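Local coordinates for protein putative hydrolase YdeN (Bacillus subtilis, PDB 1UXO) that is probably a serine hydrolase of the alpha/beta-hydrolase fold, working through a predicted serine-aspartate-histidine charge relay, at residues L45-E50 with Q109-F114; L74-I79 with I95-G100. The protein carries 2 engineered substitutions. All blocks are in the same frame, centred on the assembly; numbering follows the deposited sequence.

Contact 1: residues L45-E50 with Q109-F114; sequences LQPRLE and QMLDEF
R48 and E113 meet at about a right angle, the guanidinium turned 56° from the carboxylate plane and gripping it side-on in a salt bridge. NH2 of R48 lies 3.0 Å from OE1 of E113, on that oxygen's syn lone pair and close to the guanidinium plane. NE of R48 reaches OE2 of E113 at 3.0 Å from a more tilted direction, and its bond to OE1 is weak. OE2 of E113 also takes the backbone N of L49 at 2.8 Å on its anti lone pair. A water donates to OE2 and accepts from the N of E50, so the carboxylate faces the first amides of helix 49-57, where R48 is the N-cap residue; the carboxylate's negative charge probably suits that helix end. In E113, CG stands between the backbone N and the carbonyl carbon (chi1 77°), and the extended chain beyond carries the carboxylate across. With an alanine here, the R48 guanidinium and the L49 amide would probably lose the acceptor they share. Beside this polar grip, L49 lies over one face of the F114 ring: CB of L49 is 4.0 Å from the ring centroid, almost on its normal, a CH-pi contact. CD1 of L49 continues along the ring to CD1 of F114 at 3.7 Å. The carbonyl O of P47 lies at the edge of the F114 ring, near its plane, while CG of P47 packs on CD2 of L111 at 3.8 Å. Another water bridges the carbonyl oxygens of P47 and M110. The contact ties the start of helix 49-57 to the loop between strand 92-98 and helix 121-127; W52 of helix 49-57 meets F114 edge-to-face, and L74 packs on both F114 and P47.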
loop_
_atom_site.group_PDB
_atom_site.type_symbol
_atom_site.label_atom_id
_atom_site.label_comp_id
_atom_site.label_asym_id
_atom_site.label_seq_id
_atom_site.Cartn_x
_atom_site.Cartn_y
_atom_site.Cartn_z
ATOM N N LEU A 45 9.943 -14.233 -0.366
ATOM C CA LEU A 45 11.049 -14.423 0.614
ATOM C C LEU A 45 12.380 -13.740 0.266
ATOM O O LEU A 45 13.214 -13.517 1.158
ATOM C CB LEU A 45 11.305 -15.897 0.868
ATOM C CG LEU A 45 10.154 -16.745 1.401
ATOM C CD1 LEU A 45 10.668 -18.198 1.501
ATOM C CD2 LEU A 45 9.685 -16.277 2.736
ATOM N N GLN A 46 12.588 -13.431 -1.011
ATOM C CA GLN A 46 13.753 -12.675 -1.482
ATOM C C GLN A 46 13.327 -11.718 -2.578
ATOM O O GLN A 46 13.645 -11.872 -3.786
ATOM C CB GLN A 46 14.834 -13.583 -2.053
ATOM C CG GLN A 46 15.425 -14.526 -1.068
ATOM C CD GLN A 46 16.441 -15.482 -1.692
ATOM O OE1 GLN A 46 17.627 -15.149 -1.825
ATOM N NE2 GLN A 46 15.971 -16.682 -2.064
ATOM N N PRO A 47 12.571 -10.715 -2.183
ATOM C CA PRO A 47 11.975 -9.826 -3.173
ATOM C C PRO A 47 12.971 -8.877 -3.836
ATOM O O PRO A 47 13.907 -8.442 -3.193
ATOM C CB PRO A 47 10.972 -9.012 -2.340
ATOM C CG PRO A 47 11.412 -9.106 -1.003
ATOM C CD PRO A 47 12.224 -10.340 -0.806
ATOM N N ARG A 48 12.711 -8.571 -5.099
ATOM C CA ARG A 48 13.553 -7.726 -5.951
ATOM C C ARG A 48 12.608 -6.703 -6.545
ATOM O O ARG A 48 11.588 -7.063 -7.079
ATOM C CB ARG A 48 14.198 -8.542 -7.093
ATOM C CG ARG A 48 15.122 -9.670 -6.596
ATOM C CD ARG A 48 16.138 -9.221 -5.529
ATOM N NE ARG A 48 16.975 -8.104 -5.974
ATOM C CZ ARG A 48 17.947 -8.203 -6.896
ATOM N NH1 ARG A 48 18.211 -9.366 -7.482
ATOM N NH2 ARG A 48 18.658 -7.128 -7.236
ATOM N N LEU A 49 12.962 -5.436 -6.387
ATOM C CA LEU A 49 12.137 -4.324 -6.861
ATOM C C LEU A 49 11.778 -4.436 -8.318
ATOM O O LEU A 49 10.608 -4.212 -8.687
ATOM C CB LEU A 49 12.838 -2.975 -6.606
ATOM C CG LEU A 49 12.179 -1.677 -7.118
ATOM C CD1 LEU A 49 10.819 -1.494 -6.455
ATOM C CD2 LEU A 49 13.046 -0.456 -6.861
ATOM N N GLU A 50 12.768 -4.712 -9.168
ATOM C CA GLU A 50 12.456 -4.781 -10.606
ATOM C C GLU A 50 11.400 -5.831 -10.948
ATOM O O GLU A 50 10.574 -5.586 -11.760
ATOM C CB GLU A 50 13.719 -4.935 -11.489
ATOM C CG GLU A 50 14.599 -3.710 -11.387
ATOM C CD GLU A 50 13.900 -2.376 -11.717
ATOM O OE1 GLU A 50 13.128 -2.322 -12.734
ATOM O OE2 GLU A 50 14.133 -1.394 -10.941
ATOM N N GLN A 109 17.476 -4.593 6.322
ATOM C CA GLN A 109 18.340 -3.922 5.354
ATOM C C GLN A 109 18.437 -4.695 4.008
ATOM O O GLN A 109 18.671 -4.101 2.934
ATOM C CB GLN A 109 19.716 -3.585 6.021
ATOM C CG GLN A 109 19.590 -2.436 7.042
ATOM C CD GLN A 109 20.907 -1.968 7.694
ATOM O OE1 GLN A 109 21.911 -2.561 7.481
ATOM N NE2 GLN A 109 20.863 -0.915 8.497
HETATM N N MSE A 110 18.153 -6.000 4.040
HETATM C CA MSE A 110 18.071 -6.820 2.839
HETATM C C MSE A 110 17.057 -6.308 1.812
HETATM O O MSE A 110 17.067 -6.717 0.641
HETATM C CB MSE A 110 17.640 -8.252 3.227
HETATM C CG MSE A 110 16.338 -8.344 4.154
HETATM SE SE MSE A 110 15.794 -10.222 4.141
HETATM C CE MSE A 110 15.266 -10.602 2.152
ATOM N N LEU A 111 16.165 -5.428 2.250
ATOM C CA LEU A 111 15.115 -4.853 1.416
ATOM C C LEU A 111 15.450 -3.432 0.958
ATOM O O LEU A 111 14.597 -2.744 0.377
ATOM C CB LEU A 111 13.783 -4.878 2.198
ATOM C CG LEU A 111 13.278 -6.181 2.832
ATOM C CD1 LEU A 111 11.888 -5.950 3.499
ATOM C CD2 LEU A 111 13.181 -7.279 1.782
ATOM N N ASP A 112 16.689 -2.976 1.210
ATOM C CA ASP A 112 17.073 -1.615 0.903
ATOM C C ASP A 112 16.886 -1.182 -0.519
ATOM O O ASP A 112 16.681 0.007 -0.759
ATOM C CB ASP A 112 18.536 -1.322 1.309
ATOM C CG ASP A 112 18.704 -1.033 2.780
ATOM O OD1 ASP A 112 17.725 -0.912 3.552
ATOM O OD2 ASP A 112 19.870 -0.880 3.287
ATOM N N GLU A 113 16.893 -2.115 -1.471
ATOM C CA GLU A 113 16.802 -1.706 -2.843
ATOM C C GLU A 113 15.439 -1.099 -3.162
ATOM O O GLU A 113 15.330 -0.325 -4.088
ATOM C CB GLU A 113 17.144 -2.842 -3.808
ATOM C CG GLU A 113 16.094 -3.862 -4.005
ATOM C CD GLU A 113 16.552 -4.899 -5.009
ATOM O OE1 GLU A 113 17.790 -5.199 -5.092
ATOM O OE2 GLU A 113 15.709 -5.420 -5.697
ATOM N N PHE A 114 14.419 -1.430 -2.364
ATOM C CA PHE A 114 13.054 -0.922 -2.607
ATOM C C PHE A 114 12.908 0.574 -2.280
ATOM O O PHE A 114 12.016 1.214 -2.793
ATOM C CB PHE A 114 12.053 -1.739 -1.808
ATOM C CG PHE A 114 11.647 -3.022 -2.488
ATOM C CD1 PHE A 114 10.433 -3.129 -3.117
ATOM C CD2 PHE A 114 12.507 -4.100 -2.529
ATOM C CE1 PHE A 114 10.067 -4.287 -3.704
ATOM C CE2 PHE A 114 12.169 -5.244 -3.120
ATOM C CZ PHE A 114 10.946 -5.358 -3.717
HETATM O O HOH W 1 15.560 -9.100 -0.974
HETATM O O HOH W 2 15.580 -5.141 -8.443
#

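Contact 2: residues L74-I79 with I95-G100; sequences LGCPAI and IILVSG
C76 and I79, one helical turn apart, both direct their side chains at strand 95-98, and the contact is wholly buried. Its apolar part centres on L97. CD1 of I79 sits 3.6 Å from CD2 of L97, the two side chains sliding past each other in opposite directions, and the same CD1 approaches CG2 of I95 more loosely at 4.4 Å. In I79, CG1 lies between the backbone N and the carbonyl carbon (chi1 61°), and with chi2 extended this brings CD1 to L97 and I95. Sulfur contacts form the second group. SG of C76 touches CB of L97 at 3.6 Å and, at the same separation, both the carbonyl O of V98 and CA of G100, so the thiol rests on the backbone as the chain leaves the strand. That backbone makes a type II beta turn from L97 to G100, with S99 in a left-handed helical conformation. G100 is suited to its place: a side-chain carbon there would run into CB of L97 and lie against SG of C76. The contact is thus held by van der Waals packing. The axes of helix 75-79 and strand 95-98 come within 8.6 Å, their N-to-C directions 144° apart, as expected for a beta-alpha-beta crossover. Here strand 67-72, helix 75-84 and strand 92-98 form that unit, with strand 92-98 between strands 67-72 and 128-136. C76 and I79 also touch A71 of strand 67-72, while I96 points away to helix 177-188 on the other face of the sheet.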
loop_
_atom_site.group_PDB
_atom_site.type_symbol
_atom_site.label_atom_id
_atom_site.label_comp_id
_atom_site.label_asym_id
_atom_site.label_seq_id
_atom_site.Cartn_x
_atom_site.Cartn_y
_atom_site.Cartn_z
ATOM N N LEU A 74 6.199 -3.492 2.620
ATOM C CA LEU A 74 7.055 -3.411 1.392
ATOM C C LEU A 74 6.299 -3.108 0.116
ATOM O O LEU A 74 6.843 -2.481 -0.809
ATOM C CB LEU A 74 7.897 -4.668 1.211
ATOM C CG LEU A 74 9.029 -4.610 0.198
ATOM C CD1 LEU A 74 10.169 -3.604 0.608
ATOM C CD2 LEU A 74 9.590 -6.038 -0.078
ATOM N N GLY A 75 5.020 -3.464 0.051
ATOM C CA GLY A 75 4.229 -3.103 -1.121
ATOM C C GLY A 75 4.101 -1.613 -1.330
ATOM O O GLY A 75 3.849 -1.153 -2.442
ATOM N N CYS A 76 4.188 -0.874 -0.233
ATOM C CA CYS A 76 4.138 0.594 -0.270
ATOM C C CYS A 76 5.236 1.238 -1.132
ATOM O O CYS A 76 4.881 1.929 -2.109
ATOM C CB CYS A 76 4.017 1.177 1.138
ATOM S SG CYS A 76 2.569 0.575 2.046
ATOM N N PRO A 77 6.530 1.069 -0.803
ATOM C CA PRO A 77 7.552 1.679 -1.646
ATOM C C PRO A 77 7.527 1.125 -3.066
ATOM O O PRO A 77 7.844 1.827 -4.029
ATOM C CB PRO A 77 8.872 1.382 -0.917
ATOM C CG PRO A 77 8.563 0.195 0.007
ATOM C CD PRO A 77 7.140 0.448 0.396
ATOM N N ALA A 78 7.095 -0.115 -3.217
ATOM C CA ALA A 78 6.939 -0.661 -4.528
ATOM C C ALA A 78 5.922 0.085 -5.387
ATOM O O ALA A 78 6.230 0.491 -6.507
ATOM C CB ALA A 78 6.575 -2.146 -4.451
ATOM N N ILE A 79 4.753 0.336 -4.845
ATOM C CA ILE A 79 3.755 1.044 -5.653
ATOM C C ILE A 79 4.173 2.534 -5.811
ATOM O O ILE A 79 3.849 3.139 -6.812
ATOM C CB ILE A 79 2.307 0.886 -5.112
ATOM C CG1 ILE A 79 2.125 1.426 -3.741
ATOM C CG2 ILE A 79 1.752 -0.563 -5.300
ATOM C CD1 ILE A 79 0.518 1.605 -3.448
ATOM N N ILE A 95 -4.679 5.894 -3.062
ATOM C CA ILE A 95 -3.757 4.923 -2.464
ATOM C C ILE A 95 -3.856 4.974 -0.943
ATOM O O ILE A 95 -4.081 6.047 -0.315
ATOM C CB ILE A 95 -2.285 5.170 -2.897
ATOM C CG1 ILE A 95 -1.763 6.527 -2.431
ATOM C CG2 ILE A 95 -2.065 4.979 -4.383
ATOM C CD1 ILE A 95 -0.289 6.763 -2.832
ATOM N N ILE A 96 -3.769 3.801 -0.340
ATOM C CA ILE A 96 -3.685 3.683 1.083
ATOM C C ILE A 96 -2.465 2.835 1.396
ATOM O O ILE A 96 -2.341 1.708 0.902
ATOM C CB ILE A 96 -4.932 3.050 1.652
ATOM C CG1 ILE A 96 -6.170 3.896 1.363
ATOM C CG2 ILE A 96 -4.819 2.923 3.137
ATOM C CD1 ILE A 96 -7.491 3.239 1.845
ATOM N N LEU A 97 -1.574 3.391 2.183
ATOM C CA LEU A 97 -0.289 2.763 2.482
ATOM C C LEU A 97 -0.281 2.344 3.922
ATOM O O LEU A 97 -0.031 3.161 4.814
ATOM C CB LEU A 97 0.858 3.706 2.164
ATOM C CG LEU A 97 0.766 4.374 0.790
ATOM C CD1 LEU A 97 1.895 5.386 0.570
ATOM C CD2 LEU A 97 0.809 3.330 -0.298
ATOM N N VAL A 98 -0.552 1.054 4.152
ATOM C CA VAL A 98 -0.530 0.491 5.504
ATOM C C VAL A 98 0.886 0.130 5.921
ATOM O O VAL A 98 1.538 -0.678 5.267
ATOM C CB VAL A 98 -1.478 -0.694 5.648
ATOM C CG1 VAL A 98 -1.626 -1.060 7.090
ATOM C CG2 VAL A 98 -2.846 -0.315 5.070
ATOM N N SER A 99 1.361 0.786 6.972
ATOM C CA SER A 99 2.749 0.684 7.436
ATOM C C SER A 99 3.720 1.092 6.364
ATOM O O SER A 99 4.774 0.454 6.203
ATOM C CB SER A 99 3.031 -0.704 7.915
ATOM O OG SER A 99 2.057 -1.107 8.817
ATOM N N GLY A 100 3.355 2.137 5.611
ATOM C CA GLY A 100 4.186 2.611 4.516
ATOM C C GLY A 100 5.492 3.250 4.977
ATOM O O GLY A 100 5.590 3.867 6.074
#

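Contact 2 is nested in sequence within the loop closed by contact 1, and their centres lie 14 Å apart. L74 joins them: its CD1 is 3.5 Å from CG of F114, and its CD2 is 3.7 Å from CG of P47. P77 adds a contact through CB to O of F114, again at 3.7 Å. L74 directly follows S73, the predicted nucleophile, placed between strand 67-72 and helix 75-84 as in the nucleophile elbow of alpha/beta hydrolases. The side chain of S99 is about 4 Å from those of D139 and H166, the other predicted triad members, whereas L111 of contact 1 is about 7 Å from S73, side chain to side chain.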